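Local coordinates for protein D-alanyl transferase DltD (Enterococcus faecalis, PDB 6O93) that probably transfers D-alanine to lipoteichoic acid at the membrane of a Gram-positive bacterium, as part of lipoteichoic acid biosynthesis, at residues K26-K31 / T127-A132; Q79-A84 / D116-H121; A145-K150 / Y273-A278. All blocks are in the same frame, centred on the assembly; numbering follows the deposited sequence.

Interaction 1 (K26-K31 / T127-A132); sequences KGNVIK and TYQWLA
The start of helix 29-36 is tied to helix 124-132 by an amide-to-amide contact between Asn28 and Gln129. Asn28 holds the N-cap position, yet its side chain caps nothing; it leaves the helix end and reaches across to the other segment. Asp192 supplies a carboxylate there instead, its OD2 accepting from the backbone N of both Asn28 and Val29. The two amide side chains come from opposite directions, their planes inclined to one another by about a third of a right angle, and Asn28 ND2 arrives above the plane of the Gln129 amide. Asn28 ND2 donates to Gln129 OE1 at 3.2 Å, with a moderately bent N-H...O angle of 145°. The donor stands 52° out of the carbonyl plane of Gln129 and so misses both lone pairs. Gln129 NE2 is 3.5 Å from Asn28 ND2, which thus lies over the Gln129 amide, nearer OE1 than NE2. Gln129 gets there by a stretched chain: CG is trans to the backbone N (chi1 -179°), and the chain stays extended beyond it. Behind Asn28 the turn is closed by Lys31, whose NZ folds back and donates to Gly27 O at 2.6 Å, in the carbonyl plane and on a lone pair. Gln126 NE2 also donates to Gly27 O, and Lys31 NZ is further bonded to Ser89 OG. With just one long, off-plane bond and little buried surface, the Asn28-Gln129 link is probably weak by itself; it joins segments whose nearest CA atoms, Asn28 CA and Gln129 CA, are 10.1 Å apart.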
loop_
_atom_site.group_PDB
_atom_site.type_symbol
_atom_site.label_atom_id
_atom_site.label_comp_id
_atom_site.label_asym_id
_atom_site.label_seq_id
_atom_site.Cartn_x
_atom_site.Cartn_y
_atom_site.Cartn_z
ATOM N N LYS A 26 7.386 3.810 -9.427
ATOM C CA LYS A 26 6.898 4.062 -10.778
ATOM C C LYS A 26 7.661 3.290 -11.846
ATOM O O LYS A 26 7.201 3.237 -12.993
ATOM C CB LYS A 26 6.984 5.554 -11.106
ATOM C CG LYS A 26 6.189 6.456 -10.187
ATOM C CD LYS A 26 6.362 7.917 -10.578
ATOM C CE LYS A 26 6.106 8.839 -9.397
ATOM N NZ LYS A 26 5.940 10.258 -9.814
ATOM N N GLY A 27 8.813 2.710 -11.511
ATOM C CA GLY A 27 9.621 1.987 -12.468
ATOM C C GLY A 27 9.302 0.505 -12.484
ATOM O O GLY A 27 8.340 0.034 -11.876
ATOM N N ASN A 28 10.141 -0.240 -13.204
ATOM C CA ASN A 28 9.994 -1.689 -13.318
ATOM C C ASN A 28 11.258 -2.454 -12.958
ATOM O O ASN A 28 11.170 -3.467 -12.261
ATOM C CB ASN A 28 9.568 -2.065 -14.748
ATOM C CG ASN A 28 8.067 -1.985 -14.950
ATOM O OD1 ASN A 28 7.297 -1.985 -13.989
ATOM N ND2 ASN A 28 7.644 -1.931 -16.209
ATOM N N VAL A 29 12.427 -1.994 -13.408
ATOM C CA VAL A 29 13.649 -2.795 -13.305
ATOM C C VAL A 29 13.877 -3.249 -11.867
ATOM O O VAL A 29 13.981 -4.448 -11.580
ATOM C CB VAL A 29 14.858 -2.008 -13.836
ATOM C CG1 VAL A 29 16.142 -2.788 -13.604
ATOM C CG2 VAL A 29 14.684 -1.697 -15.315
ATOM N N ILE A 30 13.963 -2.295 -10.939
ATOM C CA ILE A 30 14.420 -2.618 -9.590
ATOM C C ILE A 30 13.353 -3.395 -8.828
ATOM O O ILE A 30 13.626 -4.463 -8.265
ATOM C CB ILE A 30 14.834 -1.337 -8.845
ATOM C CG1 ILE A 30 16.115 -0.770 -9.463
ATOM C CG2 ILE A 30 15.033 -1.631 -7.361
ATOM C CD1 ILE A 30 16.487 0.613 -8.966
ATOM N N LYS A 31 12.121 -2.879 -8.790
ATOM C CA LYS A 31 11.096 -3.526 -7.978
ATOM C C LYS A 31 10.744 -4.905 -8.527
ATOM O O LYS A 31 10.528 -5.847 -7.756
ATOM C CB LYS A 31 9.850 -2.640 -7.885
ATOM C CG LYS A 31 8.860 -2.790 -9.028
ATOM C CD LYS A 31 7.765 -1.739 -8.939
ATOM C CE LYS A 31 6.611 -2.045 -9.882
ATOM N NZ LYS A 31 7.054 -2.178 -11.292
ATOM N N THR A 127 1.538 2.219 -17.184
ATOM C CA THR A 127 0.269 2.354 -17.892
ATOM C C THR A 127 0.429 2.026 -19.373
ATOM O O THR A 127 -0.381 1.288 -19.946
ATOM C CB THR A 127 -0.284 3.768 -17.707
ATOM O OG1 THR A 127 -0.424 4.043 -16.309
ATOM C CG2 THR A 127 -1.638 3.917 -18.383
ATOM N N TYR A 128 1.469 2.566 -20.010
ATOM C CA TYR A 128 1.718 2.260 -21.418
ATOM C C TYR A 128 2.062 0.786 -21.614
ATOM O O TYR A 128 1.613 0.161 -22.583
ATOM C CB TYR A 128 2.847 3.139 -21.958
ATOM C CG TYR A 128 2.428 4.533 -22.386
ATOM C CD1 TYR A 128 1.230 5.095 -21.961
ATOM C CD2 TYR A 128 3.234 5.281 -23.234
ATOM C CE1 TYR A 128 0.855 6.366 -22.365
ATOM C CE2 TYR A 128 2.870 6.547 -23.641
ATOM C CZ TYR A 128 1.681 7.086 -23.206
ATOM O OH TYR A 128 1.323 8.347 -23.617
ATOM N N GLN A 129 2.871 0.220 -20.715
ATOM C CA GLN A 129 3.192 -1.201 -20.800
ATOM C C GLN A 129 1.928 -2.050 -20.733
ATOM O O GLN A 129 1.778 -3.017 -21.488
ATOM C CB GLN A 129 4.153 -1.584 -19.675
ATOM C CG GLN A 129 4.574 -3.045 -19.679
ATOM C CD GLN A 129 5.240 -3.458 -18.383
ATOM O OE1 GLN A 129 4.822 -3.048 -17.298
ATOM N NE2 GLN A 129 6.286 -4.269 -18.489
ATOM N N TRP A 130 1.011 -1.700 -19.830
ATOM C CA TRP A 130 -0.235 -2.447 -19.695
ATOM C C TRP A 130 -1.017 -2.457 -21.004
ATOM O O TRP A 130 -1.501 -3.507 -21.444
ATOM C CB TRP A 130 -1.058 -1.847 -18.551
ATOM C CG TRP A 130 -2.536 -2.112 -18.600
ATOM C CD1 TRP A 130 -3.156 -3.329 -18.599
ATOM C CD2 TRP A 130 -3.581 -1.130 -18.626
ATOM N NE1 TRP A 130 -4.522 -3.163 -18.632
ATOM C CE2 TRP A 130 -4.808 -1.823 -18.649
ATOM C CE3 TRP A 130 -3.597 0.269 -18.636
ATOM C CZ2 TRP A 130 -6.038 -1.165 -18.684
ATOM C CZ3 TRP A 130 -4.821 0.921 -18.672
ATOM C CH2 TRP A 130 -6.024 0.203 -18.694
ATOM N N LEU A 131 -1.135 -1.298 -21.656
ATOM C CA LEU A 131 -1.908 -1.227 -22.892
ATOM C C LEU A 131 -1.174 -1.869 -24.062
ATOM O O LEU A 131 -1.813 -2.458 -24.941
ATOM C CB LEU A 131 -2.247 0.227 -23.216
ATOM C CG LEU A 131 -3.162 0.917 -22.201
ATOM C CD1 LEU A 131 -3.239 2.406 -22.474
ATOM C CD2 LEU A 131 -4.551 0.295 -22.227
ATOM N N ALA A 132 0.158 -1.780 -24.087
ATOM C CA ALA A 132 0.914 -2.343 -25.201
ATOM C C ALA A 132 0.805 -3.863 -25.238
ATOM O O ALA A 132 0.760 -4.460 -26.321
ATOM C CB ALA A 132 2.380 -1.916 -25.107
#

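Interaction 2 (Q79-A84 / D116-H121); sequences QSLTQA and DSFGAH
Phe118 and His121 of helix 115-121 lie against Leu81 and Thr82 on the first turn of helix 80-90. The short axes run in nearly the same direction, 22° apart, and approach to 10.0 Å. Ser117 comes first along the second segment; its part is played by the backbone, since its carbonyl O accepts the His121 side chain. Phe118 follows and does most of the packing. Its CG is trans to the backbone N (chi1 177°), which swings the ring across to helix 80-90. There the CD1-CE1 side of the ring meets Leu81, with CE1 3.5 Å from Leu81 CD2, while Phe118 CD1 lies 3.8 Å from Thr82 OG1; both neighbours approach the ring obliquely. Phe151 stacks on the same ring, and Leu148 of helix 139-148 also touches it. A water links the two helices: it donates to Phe118 O at 3.0 Å and is hydrogen-bonded to Thr82 OG1 at an unusually short 2.5 Å. The same water sits over one face of the Phe118 ring, toward the rim. At His121, CB meets Thr82 CG2 at 4.1 Å, after which the imidazole turns away. Its ND1 donates to Ser117 O at 2.8 Å, a fairly straight bond (155°), while NE2 is hydrogen-bonded to Glu75 OE1, so both nitrogens hold the ring's rotation. Helix 115-121, in the segment after strand 98-102, thus packs on helix 80-90, the helix of the beta-alpha-beta connection from strand 69-73 to strand 98-102; the parallel five-stranded sheet with its helices is consistent with the alpha/beta fold of the SGNH hydrolase clan.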
loop_
_atom_site.group_PDB
_atom_site.type_symbol
_atom_site.label_atom_id
_atom_site.label_comp_id
_atom_site.label_asym_id
_atom_site.label_seq_id
_atom_site.Cartn_x
_atom_site.Cartn_y
_atom_site.Cartn_z
ATOM N N GLN A 79 -2.833 4.955 -3.276
ATOM C CA GLN A 79 -3.981 4.148 -2.897
ATOM C C GLN A 79 -4.142 2.979 -3.878
ATOM O O GLN A 79 -3.208 2.644 -4.624
ATOM C CB GLN A 79 -5.221 5.048 -2.813
ATOM C CG GLN A 79 -5.053 6.207 -1.833
ATOM C CD GLN A 79 -6.362 6.898 -1.483
ATOM O OE1 GLN A 79 -7.440 6.482 -1.914
ATOM N NE2 GLN A 79 -6.272 7.963 -0.696
ATOM N N SER A 80 -5.325 2.358 -3.874
ATOM C CA SER A 80 -5.482 1.060 -4.523
ATOM C C SER A 80 -5.279 1.149 -6.030
ATOM O O SER A 80 -4.696 0.243 -6.636
ATOM C CB SER A 80 -6.858 0.477 -4.207
ATOM O OG SER A 80 -6.945 0.098 -2.846
ATOM N N LEU A 81 -5.761 2.222 -6.657
ATOM C CA LEU A 81 -5.656 2.328 -8.110
ATOM C C LEU A 81 -4.196 2.385 -8.544
ATOM O O LEU A 81 -3.783 1.681 -9.472
ATOM C CB LEU A 81 -6.419 3.557 -8.602
ATOM C CG LEU A 81 -6.609 3.668 -10.117
ATOM C CD1 LEU A 81 -7.396 2.483 -10.658
ATOM C CD2 LEU A 81 -7.305 4.966 -10.462
ATOM N N THR A 82 -3.398 3.219 -7.875
ATOM C CA THR A 82 -1.962 3.247 -8.132
ATOM C C THR A 82 -1.345 1.871 -7.925
ATOM O O THR A 82 -0.560 1.394 -8.753
ATOM C CB THR A 82 -1.287 4.273 -7.219
ATOM O OG1 THR A 82 -1.732 5.591 -7.554
ATOM C CG2 THR A 82 0.229 4.198 -7.354
ATOM N N GLN A 83 -1.691 1.215 -6.814
ATOM C CA GLN A 83 -1.085 -0.071 -6.486
ATOM C C GLN A 83 -1.503 -1.158 -7.467
ATOM O O GLN A 83 -0.707 -2.056 -7.768
ATOM C CB GLN A 83 -1.453 -0.471 -5.057
ATOM C CG GLN A 83 -0.928 0.477 -3.985
ATOM C CD GLN A 83 0.581 0.407 -3.828
ATOM O OE1 GLN A 83 1.280 -0.141 -4.677
ATOM N NE2 GLN A 83 1.088 0.961 -2.732
ATOM N N ALA A 84 -2.737 -1.101 -7.970
ATOM C CA ALA A 84 -3.176 -2.091 -8.949
ATOM C C ALA A 84 -2.271 -2.086 -10.175
ATOM O O ALA A 84 -1.962 -3.145 -10.735
ATOM C CB ALA A 84 -4.629 -1.828 -9.347
ATOM N N ASP A 116 -4.648 14.922 -7.306
ATOM C CA ASP A 116 -3.220 15.192 -7.174
ATOM C C ASP A 116 -2.475 14.020 -6.551
ATOM O O ASP A 116 -1.275 13.856 -6.796
ATOM C CB ASP A 116 -2.997 16.453 -6.338
ATOM C CG ASP A 116 -3.599 17.690 -6.974
ATOM O OD1 ASP A 116 -3.847 17.668 -8.198
ATOM O OD2 ASP A 116 -3.814 18.685 -6.249
ATOM N N SER A 117 -3.153 13.209 -5.736
ATOM C CA SER A 117 -2.496 12.043 -5.155
ATOM C C SER A 117 -2.247 10.980 -6.216
ATOM O O SER A 117 -1.151 10.414 -6.299
ATOM C CB SER A 117 -3.333 11.480 -4.009
ATOM O OG SER A 117 -3.295 12.349 -2.892
ATOM N N PHE A 118 -3.257 10.692 -7.039
ATOM C CA PHE A 118 -3.044 9.776 -8.151
ATOM C C PHE A 118 -2.047 10.354 -9.148
ATOM O O PHE A 118 -1.153 9.645 -9.622
ATOM C CB PHE A 118 -4.367 9.465 -8.847
ATOM C CG PHE A 118 -4.214 8.575 -10.042
ATOM C CD1 PHE A 118 -4.261 7.199 -9.903
ATOM C CD2 PHE A 118 -3.998 9.113 -11.301
ATOM C CE1 PHE A 118 -4.102 6.373 -11.003
ATOM C CE2 PHE A 118 -3.841 8.296 -12.400
ATOM C CZ PHE A 118 -3.894 6.923 -12.251
ATOM N N GLY A 119 -2.184 11.642 -9.470
ATOM C CA GLY A 119 -1.306 12.247 -10.457
ATOM C C GLY A 119 0.146 12.267 -10.021
ATOM O O GLY A 119 1.052 12.095 -10.843
ATOM N N ALA A 120 0.392 12.477 -8.725
ATOM C CA ALA A 120 1.762 12.525 -8.231
ATOM C C ALA A 120 2.471 11.185 -8.369
ATOM O O ALA A 120 3.702 11.156 -8.433
ATOM C CB ALA A 120 1.787 12.971 -6.768
ATOM N N HIS A 121 1.725 10.082 -8.428
ATOM C CA HIS A 121 2.312 8.749 -8.500
ATOM C C HIS A 121 1.980 8.030 -9.801
ATOM O O HIS A 121 2.277 6.835 -9.932
ATOM C CB HIS A 121 1.849 7.918 -7.301
ATOM C CG HIS A 121 2.148 8.565 -5.987
ATOM N ND1 HIS A 121 1.211 9.291 -5.285
ATOM C CD2 HIS A 121 3.292 8.629 -5.266
ATOM C CE1 HIS A 121 1.759 9.759 -4.178
ATOM N NE2 HIS A 121 3.021 9.371 -4.143
HETATM O O HOH W 1 -0.751 6.649 -9.640
#

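Interaction 3 (A145-K150 / Y273-A278); sequences AQRLTK and YGDFQA
Arg147 and Asp275 present their flat groups almost in one plane, the guanidinium and carboxylate only 10° apart, although the two side chains cross at about a right angle. The result is a side-on, two-pronged salt bridge. Arg147 NE donates to Asp275 OD1 at 2.7 Å, and Arg147 NH2 donates to Asp275 OD2 at 2.9 Å. Both bonds are close to straight, at 164° and 169°, and both use the syn lone pairs of the carboxylate, so each oxygen is approached on the side that faces the other carboxylate oxygen. The carboxylate is thus held at the edge of the guanidinium. Arg147 is not extended: its chain bends at chi2 and again at chi3, which curls the NE-NH2 edge toward the carboxylate. Asp275 is buried, and its OD1 has a second partner in the hydroxyl of Tyr143, one turn before Arg147. Arg147 stands near the end of helix 139-148 and Asp275 on helix 272-285; in this member of the SGNH hydrolase clan both helices lie in the long, largely helical connection between strands 98-102 and 289-294, and helix 272-285 is the last of it before strand 289-294. Leu81 and Ser80 of helix 80-90 also pack against Asp275, the aliphatic side chain of Leu81 touching Arg147 too. Close by, where helix 139-148 runs out, Thr149 OG1 donates to Gln146 O at 2.7 Å, and Lys150 NZ donates to Gln146 OE1 at 3.0 Å, in the plane of that amide and on a lone pair.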
loop_
_atom_site.group_PDB
_atom_site.type_symbol
_atom_site.label_atom_id
_atom_site.label_comp_id
_atom_site.label_asym_id
_atom_site.label_seq_id
_atom_site.Cartn_x
_atom_site.Cartn_y
_atom_site.Cartn_z
ATOM N N ALA A 145 -9.694 1.409 -17.224
ATOM C CA ALA A 145 -9.857 2.429 -18.255
ATOM C C ALA A 145 -10.848 3.500 -17.816
ATOM O O ALA A 145 -10.587 4.700 -17.956
ATOM C CB ALA A 145 -10.312 1.780 -19.562
ATOM N N GLN A 146 -11.997 3.081 -17.282
ATOM C CA GLN A 146 -13.010 4.038 -16.849
ATOM C C GLN A 146 -12.458 4.981 -15.786
ATOM O O GLN A 146 -12.648 6.201 -15.862
ATOM C CB GLN A 146 -14.240 3.290 -16.328
ATOM C CG GLN A 146 -15.361 4.190 -15.804
ATOM C CD GLN A 146 -15.230 4.502 -14.319
ATOM O OE1 GLN A 146 -15.119 5.663 -13.926
ATOM N NE2 GLN A 146 -15.255 3.464 -13.490
ATOM N N ARG A 147 -11.766 4.435 -14.784
ATOM C CA ARG A 147 -11.260 5.270 -13.699
ATOM C C ARG A 147 -10.174 6.218 -14.188
ATOM O O ARG A 147 -10.156 7.395 -13.813
ATOM C CB ARG A 147 -10.729 4.393 -12.563
ATOM C CG ARG A 147 -11.794 3.578 -11.849
ATOM C CD ARG A 147 -12.658 4.433 -10.926
ATOM N NE ARG A 147 -11.890 4.961 -9.797
ATOM C CZ ARG A 147 -11.816 6.246 -9.451
ATOM N NH1 ARG A 147 -12.477 7.181 -10.123
ATOM N NH2 ARG A 147 -11.078 6.596 -8.407
ATOM N N LEU A 148 -9.259 5.727 -15.027
ATOM C CA LEU A 148 -8.133 6.551 -15.454
ATOM C C LEU A 148 -8.601 7.789 -16.209
ATOM O O LEU A 148 -8.002 8.863 -16.080
ATOM C CB LEU A 148 -7.175 5.729 -16.315
ATOM C CG LEU A 148 -6.377 4.635 -15.605
ATOM C CD1 LEU A 148 -5.456 3.943 -16.596
ATOM C CD2 LEU A 148 -5.585 5.192 -14.437
ATOM N N THR A 149 -9.669 7.666 -17.003
ATOM C CA THR A 149 -10.178 8.816 -17.741
ATOM C C THR A 149 -10.726 9.904 -16.831
ATOM O O THR A 149 -11.027 10.998 -17.319
ATOM C CB THR A 149 -11.278 8.398 -18.722
ATOM O OG1 THR A 149 -12.389 7.843 -18.002
ATOM C CG2 THR A 149 -10.752 7.383 -19.724
ATOM N N LYS A 150 -10.870 9.639 -15.535
ATOM C CA LYS A 150 -11.391 10.633 -14.610
ATOM C C LYS A 150 -10.316 11.559 -14.057
ATOM O O LYS A 150 -10.659 12.554 -13.412
ATOM C CB LYS A 150 -12.108 9.943 -13.443
ATOM C CG LYS A 150 -13.282 9.062 -13.861
ATOM C CD LYS A 150 -14.406 9.877 -14.486
ATOM C CE LYS A 150 -15.639 9.022 -14.756
ATOM N NZ LYS A 150 -15.397 7.976 -15.792
ATOM N N TYR A 273 -13.391 1.437 -2.941
ATOM C CA TYR A 273 -13.793 0.035 -2.893
ATOM C C TYR A 273 -13.690 -0.602 -4.270
ATOM O O TYR A 273 -13.306 -1.772 -4.395
ATOM C CB TYR A 273 -15.216 -0.095 -2.345
ATOM C CG TYR A 273 -15.320 0.272 -0.885
ATOM C CD1 TYR A 273 -14.859 -0.592 0.099
ATOM C CD2 TYR A 273 -15.870 1.485 -0.489
ATOM C CE1 TYR A 273 -14.943 -0.263 1.434
ATOM C CE2 TYR A 273 -15.960 1.824 0.846
ATOM C CZ TYR A 273 -15.493 0.945 1.803
ATOM O OH TYR A 273 -15.575 1.274 3.133
ATOM N N GLY A 274 -14.019 0.157 -5.318
ATOM C CA GLY A 274 -13.806 -0.333 -6.670
ATOM C C GLY A 274 -12.337 -0.388 -7.045
ATOM O O GLY A 274 -11.879 -1.357 -7.659
ATOM N N ASP A 275 -11.576 0.651 -6.688
ATOM C CA ASP A 275 -10.145 0.645 -6.970
ATOM C C ASP A 275 -9.450 -0.476 -6.209
ATOM O O ASP A 275 -8.509 -1.098 -6.719
ATOM C CB ASP A 275 -9.530 1.996 -6.608
ATOM C CG ASP A 275 -10.085 3.130 -7.440
ATOM O OD1 ASP A 275 -10.846 2.858 -8.393
ATOM O OD2 ASP A 275 -9.762 4.298 -7.136
ATOM N N PHE A 276 -9.903 -0.743 -4.983
ATOM C CA PHE A 276 -9.379 -1.869 -4.220
ATOM C C PHE A 276 -9.670 -3.185 -4.927
ATOM O O PHE A 276 -8.824 -4.086 -4.954
ATOM C CB PHE A 276 -9.983 -1.856 -2.817
ATOM C CG PHE A 276 -9.504 -2.969 -1.935
ATOM C CD1 PHE A 276 -8.150 -3.205 -1.765
ATOM C CD2 PHE A 276 -10.408 -3.763 -1.254
ATOM C CE1 PHE A 276 -7.709 -4.224 -0.945
ATOM C CE2 PHE A 276 -9.970 -4.781 -0.428
ATOM C CZ PHE A 276 -8.620 -5.011 -0.276
ATOM N N GLN A 277 -10.864 -3.311 -5.511
ATOM C CA GLN A 277 -11.188 -4.501 -6.289
ATOM C C GLN A 277 -10.211 -4.680 -7.443
ATOM O O GLN A 277 -9.840 -5.811 -7.783
ATOM C CB GLN A 277 -12.622 -4.408 -6.808
ATOM C CG GLN A 277 -13.075 -5.612 -7.624
ATOM C CD GLN A 277 -13.091 -6.892 -6.809
ATOM O OE1 GLN A 277 -12.851 -6.875 -5.602
ATOM N NE2 GLN A 277 -13.380 -8.008 -7.466
ATOM N N ALA A 278 -9.785 -3.577 -8.062
ATOM C CA ALA A 278 -8.827 -3.676 -9.158
ATOM C C ALA A 278 -7.528 -4.318 -8.689
ATOM O O ALA A 278 -6.955 -5.162 -9.387
ATOM C CB ALA A 278 -8.562 -2.293 -9.752
#

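After helices 10-17 and 22-26, residues 26-31 open interaction 1; the chain then passes strands 40-44 and 69-73 and enters helix 80-90. After strand 98-102, helix 115-121 returns to that helix and closes interaction 2; helix 124-132 then closes interaction 1, so interaction 2 is nested within its loop. Interaction 3 opens afterwards, at 145-150, and closes more than 120 residues later on helix 272-285, just before strand 289-294. The three adjoin: Lys26 NZ is probably bonded to Ala120 O, Trp130 packs on Leu148, and Ser80 on Phe276. Together they tie the N-terminal helices, helix 80-90 and the helical connection between strands 98-102 and 289-294 into one body.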